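Local atomic coordinates of succinate dehydrogenase subunit A (Mycolicibacterium smegmatis MC2 51, PDB entry 6LUM), a protein that binds FAD and, as the flavoprotein subunit of succinate dehydrogenase, probably oxidises succinate to fumarate and passes the electrons on to subunit B. Residues M51-A56 / D92-L97; G110-R115 / R131-A136; I226-G231 / T552-Q557; E235-H240 / A518-V523; E271-R276 / V295-E300. All blocks are in the same frame, centred on the assembly; numbering follows the deposited sequence.

Contact 1: M51-A56 / D92-L97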
# COMPACT_ATOMS: atom_id res chain seq x y z
N MET D 51 18.21 16.01 29.77
CA MET D 51 19.25 15.25 29.11
C MET D 51 20.27 16.25 28.58
O MET D 51 19.93 17.11 27.77
CB MET D 51 18.66 14.42 27.98
CG MET D 51 19.67 13.84 27.04
SD MET D 51 18.88 12.79 25.81
CE MET D 51 17.31 13.62 25.68
N CYS D 52 21.50 16.17 29.07
CA CYS D 52 22.46 17.24 28.81
C CYS D 52 23.26 16.97 27.54
O CYS D 52 23.69 15.84 27.29
CB CYS D 52 23.41 17.42 29.99
SG CYS D 52 24.73 16.21 30.11
N ALA D 53 23.44 18.01 26.75
CA ALA D 53 24.25 17.95 25.54
C ALA D 53 24.69 19.36 25.20
O ALA D 53 23.99 20.33 25.52
CB ALA D 53 23.50 17.33 24.37
N ALA D 54 25.85 19.48 24.56
CA ALA D 54 26.40 20.78 24.20
C ALA D 54 25.91 21.14 22.80
O ALA D 54 26.60 20.98 21.79
CB ALA D 54 27.92 20.75 24.27
N LEU D 55 24.67 21.62 22.75
CA LEU D 55 24.07 22.07 21.50
C LEU D 55 24.29 23.55 21.25
O LEU D 55 24.41 23.96 20.09
CB LEU D 55 22.56 21.79 21.50
CG LEU D 55 22.03 20.36 21.50
CD1 LEU D 55 20.52 20.39 21.60
CD2 LEU D 55 22.46 19.62 20.25
N ALA D 56 24.35 24.35 22.31
CA ALA D 56 24.55 25.79 22.21
C ALA D 56 23.47 26.44 21.35
O ALA D 56 23.72 26.95 20.25
CB ALA D 56 25.95 26.11 21.69
N ASP D 92 24.65 14.48 18.72
CA ASP D 92 23.84 13.82 17.71
C ASP D 92 22.83 12.86 18.34
O ASP D 92 21.80 12.58 17.73
CB ASP D 92 24.74 13.09 16.73
CG ASP D 92 24.07 12.82 15.40
OD1 ASP D 92 22.84 12.60 15.36
OD2 ASP D 92 24.78 12.83 14.37
N ALA D 93 23.09 12.37 19.55
CA ALA D 93 22.09 11.56 20.24
C ALA D 93 20.83 12.37 20.53
O ALA D 93 19.71 11.93 20.24
CB ALA D 93 22.67 11.00 21.54
N VAL D 94 21.00 13.56 21.11
CA VAL D 94 19.84 14.41 21.36
C VAL D 94 19.15 14.78 20.05
O VAL D 94 17.92 14.77 19.95
CB VAL D 94 20.24 15.67 22.15
CG1 VAL D 94 19.12 16.67 22.13
CG2 VAL D 94 20.57 15.30 23.57
N LEU D 95 19.94 15.11 19.03
CA LEU D 95 19.32 15.49 17.76
C LEU D 95 18.52 14.34 17.15
O LEU D 95 17.45 14.56 16.58
CB LEU D 95 20.37 15.99 16.78
CG LEU D 95 20.96 17.36 17.09
CD1 LEU D 95 21.70 17.90 15.89
CD2 LEU D 95 19.90 18.34 17.54
N ASP D 96 19.01 13.11 17.27
CA ASP D 96 18.26 12.00 16.69
C ASP D 96 17.04 11.64 17.51
O ASP D 96 16.04 11.18 16.94
CB ASP D 96 19.14 10.77 16.52
CG ASP D 96 18.61 9.84 15.45
OD1 ASP D 96 19.33 8.89 15.08
OD2 ASP D 96 17.49 10.06 14.97
N LEU D 97 17.09 11.81 18.82
CA LEU D 97 15.86 11.69 19.60
C LEU D 97 14.82 12.68 19.12
O LEU D 97 13.65 12.34 18.92
CB LEU D 97 16.14 11.89 21.08
CG LEU D 97 16.38 10.64 21.91
CD1 LEU D 97 16.58 11.06 23.31
CD2 LEU D 97 15.20 9.71 21.80

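Contact 2: G110-R115 / R131-A136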
# COMPACT_ATOMS: atom_id res chain seq x y z
N GLY D 110 12.25 28.40 18.20
CA GLY D 110 11.61 27.11 18.00
C GLY D 110 12.53 25.98 17.61
O GLY D 110 12.13 25.12 16.82
N ARG D 111 13.77 25.97 18.10
CA ARG D 111 14.63 24.83 17.79
C ARG D 111 14.64 23.78 18.90
O ARG D 111 14.10 22.69 18.70
CB ARG D 111 16.05 25.32 17.52
CG ARG D 111 16.32 25.68 16.07
CD ARG D 111 17.46 26.67 15.96
NE ARG D 111 17.30 27.75 16.92
CZ ARG D 111 18.29 28.54 17.33
NH1 ARG D 111 19.52 28.37 16.86
NH2 ARG D 111 18.05 29.50 18.21
N ILE D 112 15.22 24.10 20.06
CA ILE D 112 15.14 23.32 21.30
C ILE D 112 15.51 24.23 22.46
O ILE D 112 16.55 24.89 22.43
CB ILE D 112 16.05 22.08 21.32
CG1 ILE D 112 15.49 20.91 20.51
CG2 ILE D 112 16.29 21.62 22.73
CD1 ILE D 112 16.47 19.80 20.28
N ASP D 113 14.70 24.24 23.51
CA ASP D 113 15.00 25.04 24.68
C ASP D 113 15.88 24.25 25.63
O ASP D 113 15.78 23.03 25.72
CB ASP D 113 13.72 25.47 25.39
CG ASP D 113 13.98 26.47 26.49
OD1 ASP D 113 15.08 27.04 26.52
OD2 ASP D 113 13.08 26.67 27.33
N GLN D 114 16.76 24.96 26.33
CA GLN D 114 17.68 24.35 27.27
C GLN D 114 17.62 25.08 28.59
O GLN D 114 17.15 26.22 28.67
CB GLN D 114 19.11 24.36 26.73
CG GLN D 114 19.19 23.98 25.29
CD GLN D 114 20.52 23.41 24.93
OE1 GLN D 114 21.47 23.50 25.70
NE2 GLN D 114 20.61 22.81 23.75
N ARG D 115 18.10 24.43 29.64
CA ARG D 115 18.08 25.03 30.97
C ARG D 115 19.32 24.61 31.74
O ARG D 115 20.00 23.64 31.39
CB ARG D 115 16.82 24.65 31.74
CG ARG D 115 16.82 23.23 32.23
CD ARG D 115 15.43 22.81 32.69
NE ARG D 115 15.45 21.52 33.35
CZ ARG D 115 14.38 20.76 33.56
NH1 ARG D 115 13.19 21.18 33.15
NH2 ARG D 115 14.50 19.60 34.17
N ARG D 131 22.99 23.64 29.77
CA ARG D 131 23.14 22.53 28.83
C ARG D 131 21.88 21.70 28.67
O ARG D 131 21.58 21.27 27.55
CB ARG D 131 24.27 21.61 29.29
CG ARG D 131 25.62 22.06 28.87
CD ARG D 131 26.55 20.90 28.70
NE ARG D 131 27.86 21.37 28.30
CZ ARG D 131 28.77 21.84 29.15
NH1 ARG D 131 28.50 21.88 30.45
NH2 ARG D 131 29.94 22.26 28.70
N ALA D 132 21.14 21.46 29.75
CA ALA D 132 20.21 20.34 29.80
C ALA D 132 18.98 20.59 28.94
O ALA D 132 18.24 21.55 29.18
CB ALA D 132 19.80 20.07 31.24
N CYS D 133 18.78 19.76 27.93
CA CYS D 133 17.52 19.71 27.22
C CYS D 133 16.46 19.07 28.11
O CYS D 133 16.76 18.43 29.12
CB CYS D 133 17.66 18.91 25.93
SG CYS D 133 18.86 19.56 24.79
N TYR D 134 15.21 19.23 27.73
CA TYR D 134 14.12 18.65 28.50
C TYR D 134 12.87 18.67 27.65
O TYR D 134 12.82 19.30 26.59
CB TYR D 134 13.90 19.39 29.83
CG TYR D 134 13.49 20.83 29.70
CD1 TYR D 134 14.36 21.78 29.18
CD2 TYR D 134 12.25 21.26 30.12
CE1 TYR D 134 13.99 23.09 29.06
CE2 TYR D 134 11.87 22.57 30.02
CZ TYR D 134 12.74 23.48 29.49
OH TYR D 134 12.37 24.80 29.38
N ALA D 135 11.85 17.95 28.11
CA ALA D 135 10.55 17.91 27.47
C ALA D 135 9.46 18.49 28.33
O ALA D 135 8.56 19.16 27.82
CB ALA D 135 10.19 16.47 27.10
N ALA D 136 9.51 18.23 29.62
CA ALA D 136 8.53 18.72 30.58
C ALA D 136 9.08 18.39 31.95
O ALA D 136 10.29 18.21 32.11
CB ALA D 136 7.16 18.10 30.36

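Contact 3: I226-G231 / T552-Q557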
# COMPACT_ATOMS: atom_id res chain seq x y z
N ILE D 226 23.61 -12.50 36.65
CA ILE D 226 23.87 -13.53 35.65
C ILE D 226 25.33 -13.52 35.24
O ILE D 226 26.03 -14.53 35.32
CB ILE D 226 22.95 -13.33 34.44
CG1 ILE D 226 21.53 -13.74 34.76
CG2 ILE D 226 23.46 -14.12 33.28
CD1 ILE D 226 20.54 -13.22 33.76
N VAL D 227 25.81 -12.36 34.79
CA VAL D 227 27.19 -12.25 34.35
C VAL D 227 28.16 -12.57 35.48
O VAL D 227 29.25 -13.08 35.24
CB VAL D 227 27.41 -10.84 33.77
CG1 VAL D 227 28.87 -10.49 33.71
CG2 VAL D 227 26.79 -10.75 32.40
N PHE D 228 27.77 -12.33 36.72
CA PHE D 228 28.65 -12.62 37.83
C PHE D 228 28.65 -14.10 38.19
O PHE D 228 29.67 -14.62 38.65
CB PHE D 228 28.24 -11.79 39.04
CG PHE D 228 29.19 -11.85 40.17
CD1 PHE D 228 30.46 -11.35 40.05
CD2 PHE D 228 28.80 -12.40 41.37
CE1 PHE D 228 31.32 -11.40 41.10
CE2 PHE D 228 29.67 -12.47 42.42
CZ PHE D 228 30.93 -11.97 42.28
N ARG D 229 27.53 -14.78 37.99
CA ARG D 229 27.48 -16.21 38.27
C ARG D 229 28.16 -17.02 37.19
O ARG D 229 28.71 -18.09 37.48
CB ARG D 229 26.03 -16.66 38.41
CG ARG D 229 25.44 -16.36 39.76
CD ARG D 229 23.95 -16.58 39.78
NE ARG D 229 23.47 -16.81 41.14
CZ ARG D 229 22.19 -16.87 41.48
NH1 ARG D 229 21.26 -16.72 40.56
NH2 ARG D 229 21.85 -17.09 42.73
N LYS D 230 28.15 -16.55 35.94
CA LYS D 230 28.83 -17.28 34.88
C LYS D 230 30.34 -17.30 35.04
O LYS D 230 31.00 -18.03 34.30
CB LYS D 230 28.49 -16.69 33.52
CG LYS D 230 27.06 -16.88 33.11
CD LYS D 230 26.64 -18.32 33.23
CE LYS D 230 27.31 -19.18 32.18
NZ LYS D 230 26.81 -20.57 32.22
N GLY D 231 30.89 -16.54 35.97
CA GLY D 231 32.32 -16.47 36.16
C GLY D 231 32.97 -15.22 35.62
O GLY D 231 34.16 -15.01 35.87
N THR D 552 38.15 -1.63 40.53
CA THR D 552 38.16 -2.93 41.19
C THR D 552 37.34 -3.90 40.37
O THR D 552 36.25 -3.56 39.90
CB THR D 552 37.57 -2.81 42.60
OG1 THR D 552 38.35 -1.91 43.38
CG2 THR D 552 37.54 -4.16 43.27
N MET D 553 37.85 -5.11 40.20
CA MET D 553 37.13 -6.15 39.47
C MET D 553 37.01 -7.37 40.36
O MET D 553 37.97 -7.76 41.02
CB MET D 553 37.85 -6.49 38.16
CG MET D 553 37.99 -5.29 37.26
SD MET D 553 38.45 -5.71 35.58
CE MET D 553 36.95 -6.46 35.02
N ALA D 554 35.82 -7.96 40.39
CA ALA D 554 35.53 -9.07 41.28
C ALA D 554 35.12 -10.28 40.47
O ALA D 554 34.30 -10.17 39.54
CB ALA D 554 34.42 -8.69 42.26
N TYR D 555 35.69 -11.43 40.81
CA TYR D 555 35.39 -12.71 40.19
C TYR D 555 34.85 -13.67 41.24
O TYR D 555 35.37 -13.72 42.36
CB TYR D 555 36.62 -13.34 39.54
CG TYR D 555 37.34 -12.49 38.54
CD1 TYR D 555 38.27 -11.55 38.95
CD2 TYR D 555 37.13 -12.65 37.18
CE1 TYR D 555 38.94 -10.78 38.04
CE2 TYR D 555 37.80 -11.88 36.27
CZ TYR D 555 38.70 -10.94 36.71
OH TYR D 555 39.38 -10.17 35.80
N LYS D 556 33.83 -14.42 40.88
CA LYS D 556 33.25 -15.43 41.76
C LYS D 556 33.97 -16.75 41.56
O LYS D 556 34.28 -17.13 40.43
CB LYS D 556 31.76 -15.59 41.49
CG LYS D 556 31.02 -16.40 42.51
CD LYS D 556 29.65 -16.78 41.98
CE LYS D 556 28.81 -17.43 43.04
NZ LYS D 556 28.48 -16.47 44.12
N GLN D 557 34.23 -17.46 42.66
CA GLN D 557 35.03 -18.67 42.57
C GLN D 557 34.17 -19.92 42.41
O GLN D 557 34.28 -20.63 41.41
CB GLN D 557 35.94 -18.79 43.80
CG GLN D 557 36.82 -17.57 44.02
CD GLN D 557 37.94 -17.46 43.01
OE1 GLN D 557 37.72 -17.26 41.82
NE2 GLN D 557 39.17 -17.57 43.49

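Contact 4: E235-H240 / A518-V523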
# COMPACT_ATOMS: atom_id res chain seq x y z
N GLU D 235 32.73 -4.84 37.87
CA GLU D 235 33.68 -3.75 38.01
C GLU D 235 33.08 -2.61 38.82
O GLU D 235 31.97 -2.16 38.52
CB GLU D 235 34.11 -3.24 36.64
CG GLU D 235 35.25 -2.26 36.66
CD GLU D 235 35.32 -1.42 35.41
OE1 GLU D 235 35.40 -1.99 34.30
OE2 GLU D 235 35.31 -0.19 35.52
N ASP D 236 33.80 -2.16 39.84
CA ASP D 236 33.50 -0.92 40.55
C ASP D 236 32.12 -0.94 41.20
O ASP D 236 31.34 -0.01 41.06
CB ASP D 236 33.61 0.28 39.62
CG ASP D 236 34.91 1.03 39.78
OD1 ASP D 236 35.62 0.77 40.78
OD2 ASP D 236 35.21 1.89 38.93
N MET D 237 31.82 -2.01 41.94
CA MET D 237 30.48 -2.18 42.48
C MET D 237 30.28 -1.52 43.83
O MET D 237 29.15 -1.47 44.31
CB MET D 237 30.14 -3.66 42.58
CG MET D 237 29.61 -4.24 41.31
SD MET D 237 27.96 -3.70 40.91
CE MET D 237 27.06 -4.36 42.30
N GLU D 238 31.32 -1.00 44.46
CA GLU D 238 31.17 -0.32 45.73
C GLU D 238 30.83 1.15 45.57
O GLU D 238 30.74 1.86 46.58
CB GLU D 238 32.44 -0.45 46.56
CG GLU D 238 33.59 0.39 46.07
CD GLU D 238 34.42 -0.32 45.02
OE1 GLU D 238 33.91 -1.27 44.40
OE2 GLU D 238 35.59 0.07 44.83
N PHE D 239 30.63 1.62 44.35
CA PHE D 239 30.34 3.03 44.09
C PHE D 239 28.85 3.16 43.83
O PHE D 239 28.39 3.05 42.69
CB PHE D 239 31.16 3.55 42.92
CG PHE D 239 32.59 3.80 43.27
CD1 PHE D 239 32.93 4.75 44.19
CD2 PHE D 239 33.59 3.06 42.69
CE1 PHE D 239 34.23 4.97 44.52
CE2 PHE D 239 34.89 3.29 43.02
CZ PHE D 239 35.20 4.24 43.94
N HIS D 240 28.10 3.40 44.89
CA HIS D 240 26.69 3.71 44.81
C HIS D 240 26.49 5.19 45.06
O HIS D 240 27.11 5.76 45.96
CB HIS D 240 25.88 2.90 45.83
CG HIS D 240 25.74 1.46 45.47
ND1 HIS D 240 24.74 1.00 44.63
CD2 HIS D 240 26.46 0.38 45.82
CE1 HIS D 240 24.87 -0.30 44.49
NE2 HIS D 240 25.91 -0.71 45.19
N ALA D 518 24.90 -7.92 47.01
CA ALA D 518 25.22 -7.30 48.29
C ALA D 518 26.60 -7.71 48.76
O ALA D 518 27.37 -6.86 49.23
CB ALA D 518 24.16 -7.68 49.31
N GLU D 519 26.94 -8.99 48.64
CA GLU D 519 28.27 -9.38 49.09
C GLU D 519 29.36 -8.79 48.22
O GLU D 519 30.42 -8.41 48.72
CB GLU D 519 28.41 -10.90 49.14
CG GLU D 519 29.45 -11.33 50.15
CD GLU D 519 29.83 -12.79 50.02
OE1 GLU D 519 31.03 -13.11 50.17
OE2 GLU D 519 28.93 -13.62 49.78
N VAL D 520 29.12 -8.69 46.90
CA VAL D 520 30.10 -8.05 46.02
C VAL D 520 30.36 -6.62 46.46
O VAL D 520 31.51 -6.18 46.58
CB VAL D 520 29.63 -8.09 44.56
CG1 VAL D 520 30.64 -7.43 43.69
CG2 VAL D 520 29.42 -9.49 44.14
N THR D 521 29.28 -5.86 46.69
CA THR D 521 29.42 -4.48 47.12
C THR D 521 30.20 -4.38 48.41
O THR D 521 31.09 -3.54 48.55
CB THR D 521 28.05 -3.84 47.28
OG1 THR D 521 27.41 -3.76 46.00
CG2 THR D 521 28.18 -2.46 47.84
N VAL D 522 29.89 -5.24 49.38
CA VAL D 522 30.52 -5.11 50.69
C VAL D 522 32.00 -5.46 50.61
O VAL D 522 32.83 -4.78 51.23
CB VAL D 522 29.79 -5.97 51.73
CG1 VAL D 522 30.58 -5.99 53.01
CG2 VAL D 522 28.42 -5.40 51.99
N VAL D 523 32.38 -6.50 49.86
CA VAL D 523 33.80 -6.84 49.80
C VAL D 523 34.58 -5.79 49.02
O VAL D 523 35.72 -5.46 49.37
CB VAL D 523 34.01 -8.25 49.22
CG1 VAL D 523 33.52 -9.29 50.19
CG2 VAL D 523 33.35 -8.40 47.89

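Contact 5: E271-R276 / V295-E300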
# COMPACT_ATOMS: atom_id res chain seq x y z
N GLU D 271 18.70 26.51 60.64
CA GLU D 271 20.08 26.80 60.25
C GLU D 271 20.44 26.06 58.98
O GLU D 271 20.17 24.86 58.84
CB GLU D 271 21.05 26.40 61.36
CG GLU D 271 22.52 26.62 61.04
CD GLU D 271 23.43 25.84 61.96
OE1 GLU D 271 23.19 24.62 62.12
OE2 GLU D 271 24.38 26.42 62.52
N ARG D 272 21.07 26.78 58.05
CA ARG D 272 21.69 26.15 56.90
C ARG D 272 23.10 25.69 57.26
O ARG D 272 23.76 26.23 58.15
CB ARG D 272 21.76 27.10 55.71
CG ARG D 272 20.48 27.85 55.43
CD ARG D 272 20.58 28.54 54.09
NE ARG D 272 20.79 27.58 53.01
CZ ARG D 272 21.06 27.91 51.75
NH1 ARG D 272 21.16 29.18 51.40
NH2 ARG D 272 21.23 26.96 50.84
N PHE D 273 23.57 24.67 56.53
CA PHE D 273 24.87 24.08 56.78
C PHE D 273 25.72 23.92 55.54
O PHE D 273 26.95 23.88 55.65
CB PHE D 273 24.69 22.70 57.42
CG PHE D 273 23.73 21.81 56.68
CD1 PHE D 273 22.43 21.67 57.11
CD2 PHE D 273 24.14 21.10 55.57
CE1 PHE D 273 21.55 20.86 56.43
CE2 PHE D 273 23.26 20.29 54.89
CZ PHE D 273 21.97 20.16 55.32
N MET D 274 25.11 23.82 54.36
CA MET D 274 25.89 23.59 53.16
C MET D 274 26.76 24.79 52.80
O MET D 274 27.74 24.63 52.07
CB MET D 274 24.96 23.21 52.02
CG MET D 274 24.74 21.71 51.90
SD MET D 274 26.28 20.84 51.54
CE MET D 274 26.62 21.44 49.89
N GLU D 275 26.44 25.97 53.33
CA GLU D 275 27.31 27.12 53.09
C GLU D 275 28.61 27.01 53.87
O GLU D 275 29.62 27.59 53.46
CB GLU D 275 26.56 28.41 53.45
CG GLU D 275 26.13 28.51 54.90
CD GLU D 275 27.18 29.15 55.78
OE1 GLU D 275 28.04 29.87 55.24
OE2 GLU D 275 27.15 28.93 57.01
N ARG D 276 28.61 26.27 54.98
CA ARG D 276 29.85 26.03 55.72
C ARG D 276 30.53 24.73 55.32
O ARG D 276 31.74 24.61 55.49
CB ARG D 276 29.58 26.03 57.23
CG ARG D 276 29.02 24.73 57.76
CD ARG D 276 28.69 24.81 59.24
NE ARG D 276 27.59 23.92 59.59
CZ ARG D 276 27.22 23.64 60.84
NH1 ARG D 276 27.86 24.20 61.86
NH2 ARG D 276 26.21 22.82 61.06
N VAL D 295 24.16 13.58 56.19
CA VAL D 295 24.34 12.46 57.10
C VAL D 295 25.20 12.87 58.29
O VAL D 295 24.92 12.50 59.43
CB VAL D 295 24.95 11.26 56.36
CG1 VAL D 295 25.34 10.17 57.35
CG2 VAL D 295 23.96 10.73 55.35
N LEU D 296 26.26 13.64 58.04
CA LEU D 296 27.13 14.08 59.12
C LEU D 296 26.37 14.88 60.16
O LEU D 296 26.57 14.70 61.36
CB LEU D 296 28.27 14.92 58.55
CG LEU D 296 29.57 14.20 58.23
CD1 LEU D 296 30.64 15.20 57.84
CD2 LEU D 296 30.01 13.37 59.44
N GLU D 297 25.51 15.80 59.71
CA GLU D 297 24.86 16.68 60.67
C GLU D 297 23.74 15.95 61.39
O GLU D 297 23.52 16.18 62.59
CB GLU D 297 24.35 17.95 60.02
CG GLU D 297 24.09 18.98 61.06
CD GLU D 297 24.04 20.34 60.46
OE1 GLU D 297 24.04 20.42 59.23
OE2 GLU D 297 24.09 21.34 61.21
N VAL D 298 23.02 15.07 60.69
CA VAL D 298 22.01 14.28 61.39
C VAL D 298 22.67 13.29 62.33
O VAL D 298 22.03 12.82 63.28
CB VAL D 298 21.08 13.55 60.40
CG1 VAL D 298 21.72 12.28 59.89
CG2 VAL D 298 19.75 13.23 61.07
N LEU D 299 23.94 12.96 62.11
CA LEU D 299 24.66 12.07 63.00
C LEU D 299 25.25 12.78 64.20
O LEU D 299 25.26 12.23 65.30
CB LEU D 299 25.77 11.35 62.23
CG LEU D 299 26.37 10.06 62.79
CD1 LEU D 299 25.41 8.90 62.63
CD2 LEU D 299 27.69 9.76 62.11
N GLU D 300 25.74 14.01 64.02
CA GLU D 300 26.35 14.73 65.12
C GLU D 300 25.33 15.31 66.09
O GLU D 300 25.74 15.94 67.07
CB GLU D 300 27.25 15.85 64.60
CG GLU D 300 26.52 16.94 63.83
CD GLU D 300 27.46 17.94 63.20
OE1 GLU D 300 28.69 17.81 63.41
OE2 GLU D 300 26.99 18.82 62.45

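Contact 1: M51-A56 / D92-L97
Val-94, Met-51 and Leu-55 bury more surface here than any other residues of the two segments, and Val-94 stands between the other two. From helix 80-100 it sends its two methyls to different neighbours. CG2 of Val-94 meets the CB of Ala-53 at 3.7 Å and the SD of Met-51 at 3.8 Å, whereas CG1 of Val-94 touches CD1 of Leu-55 at 4.0 Å. Met-51 carries its CG anti to the backbone N (chi1 167°), beside its own carbonyl carbon, and runs past Val-94 in the opposite direction. The chain then bends at its last torsion, and CE of Met-51 comes to rest on CD1 of Leu-97 at 3.6 Å, one helical turn further along. At the other end CD2 of Leu-55 lies against CD2 of Leu-95 at 3.9 Å, these two side chains also sliding past each other in opposite directions.

The contact lays the short edge strand 51-52 and the loop after it against the helix. Met-51 also touches Leu-402 and Asn-405 of helix 399-421 and has its side chain about 7 Å from the bound FAD. Leu-95 reaches Thr-155 of the subunit B chain. All that meets across the two segments is aliphatic carbon or thioether sulfur, so the join rests on shape and the exclusion of water rather than on directed bonds, with Val-94 touched by Met-51, Ala-53 and Leu-55.

Contact 2: G110-R115 / R131-A136
Arg-115 and Tyr-134 both hold CG between the backbone N and the carbonyl carbon (chi1 73° and 63°), which lets the arginine chain, extended from CG to NE, pass over one face of the ring. CD of Arg-115 makes a CH-pi contact 3.9 Å from the centroid of the Tyr-134 ring. Further out the guanidinium lies off-centre over the same ring, CZ of Arg-115 being 4.4 Å from the Tyr-134 centroid in a cation-pi contact with the two planes 34° apart. The phenol is tethered at its far end, where OH of Tyr-134 donates to OD2 of Asp-113 at 2.9 Å, arriving from above the carboxylate plane.

The backbones of Arg-115 and Ala-132 form an antiparallel hydrogen-bonded pair. N of Arg-115 gives a bond of 2.9 Å to O of Ala-132, and N of Ala-132 returns one of 3.0 Å to O of Arg-115. Arg-131 and Ala-132 together face Arg-115, a classic beta bulge in the small antiparallel sheet that strand 51-52 completes. CG2 of Ile-112 packs on SG of Cys-133 at 3.9 Å, while the guanidinium of Arg-131 turns to a salt bridge with Asp-61.

Tyr-134 is therefore used twice, its hydroxyl by an acid and its ring face by a cation. The negative charge of Asp-113 and the positive charge of Arg-115 would probably both favour this placement of the ring.

Contact 3: I226-G231 / T552-Q557
Phe-228 and Lys-556 cross at about a right angle where the end of helix 223-229, closed by a Schellman motif at Gly-231, rests on strand 550-556. The lysine comes over one face of the phenyl ring: its CB makes a CH-pi contact 4.1 Å from the Phe-228 centroid, 22° off the ring normal and shifted toward the rim. With CG anti to the backbone N (chi1 -172°), the Phe-228 ring is carried out from the helix to the strand, and O of Ala-554 sits at its edge, in the ring plane, 3.6 Å from CE1. One flat group thus meets aliphatic carbon above and a carbonyl oxygen at its side.

The lysine chain continues beside the helix end, CD of Lys-556 passing 4.3 Å from CA of Arg-229. Arg-229 is salt-bridged to Glu-516 of helix 503-527, with which Lys-556 NZ makes a long, weak ion pair; this shared acid probably eases the proximity of the two positive charges. Gly-231 has a positive phi, where a CB would collide with the carbonyl oxygen of Lys-230, so glycine suits this turn. The O of Gly-231 meets the Tyr-555 ring at its edge, 4.0 Å from CD2.

Contact 4: E235-H240 / A518-V523
Thr-521 of helix 503-527 lies alongside the turn formed by Asp-236 to Phe-239, and from CB outward each of its atoms meets that turn or the residue after it. CB of Thr-521 lies 4.0 Å from O of Met-237. At the branch, Thr-521 OG1 is placed beside the backbone N (chi1 -65°) and comes within 3.3 Å of the same Met-237 O; it hydrogen-bonds back along its own helix to the carbonyl of Leu-517. OG1 of Thr-521 also stands at the edge of the His-240 imidazole, in the ring plane, 3.5 Å from NE2. The methyl CG2 of Thr-521 settles against the same ring, 3.9 Å from CD2 of His-240.

Residues Asp-236 to Phe-239 form a type I beta turn between strands 234-235 and 240-243, set against a helix that belongs to the C-terminal sequence family while the turn belongs to the FAD-binding one. Met-237, bent at chi2 and chi3, crosses Thr-521 at about a right angle and puts its CE 3.8 Å from OG1 of Thr-521. An alanine in place of Thr-521 would remove both OG1 and CG2, and would probably leave the His-240 edge and the Met-237 methyl without the atoms they rest on. One residue earlier on the helix, CG1 of Val-520 packs on CB of Met-237 at 4.0 Å. Glu-238 passes its CB 3.9 Å from O of Thr-521, and its carboxylate goes on to a salt bridge with Arg-528.

Contact 5: E271-R276 / V295-E300
Two acids and one arginine form a salt-bridge network across this contact, with OE1 of Glu-271 only 3.5 Å from OE2 of Glu-297 despite their like charges. In compensation, NH2 of Arg-276 forms a salt bridge with OE2 of Glu-297, modelled at 2.6 Å, the oxygen lying at the edge of the guanidinium near its plane. A second salt bridge is long, NH2 of Arg-276 to OE1 of Glu-271, 3.7 Å; here the oxygen stands well out of the guanidinium plane and the charges alone attract. Glu-297 reaches across as an extended chain, CG anti to its backbone N (chi1 -162°), and its other oxygen, OE1, approaches the Phe-273 ring obliquely. Replacing Phe-273 by an alanine would take the ring away and would probably leave a gap beside Glu-297 OE1 and against Met-294, while the OE2 salt bridges could persist.

Arg-302 also salt-bridges Glu-297 OE2, and Asn-267 hydrogen-bonds Glu-271, so the network extends beyond the two segments. Phe-273 occupies the N-cap position of the short helix 274-277 and touches Met-294 of helix 287-299. Met-274 packs on Val-290 and Ser-293 of that longer helix, so helix 274-277 lies against it.

Contacts 1 and 2 share a small antiparallel sheet: strand 51-52 pairs with strand 132-133, and Val-94 and Leu-55 both pack on Cys-133. The first is buried and wholly apolar, the second only partly buried and mixed in chemistry. Contacts 3 and 4, buried on the opposite side of the chain's centre, lie about 12 Å apart between centres and join the two sequence families; Phe-228 touches Val-520, and Thr-552 probably hydrogen-bonds Asp-236. Contact 4 is nested within the loop closed by contact 3, and contact 5 lies within both loops. Standing about 29 Å from the chain's centre and partly exposed, contact 5 relies chiefly on charge.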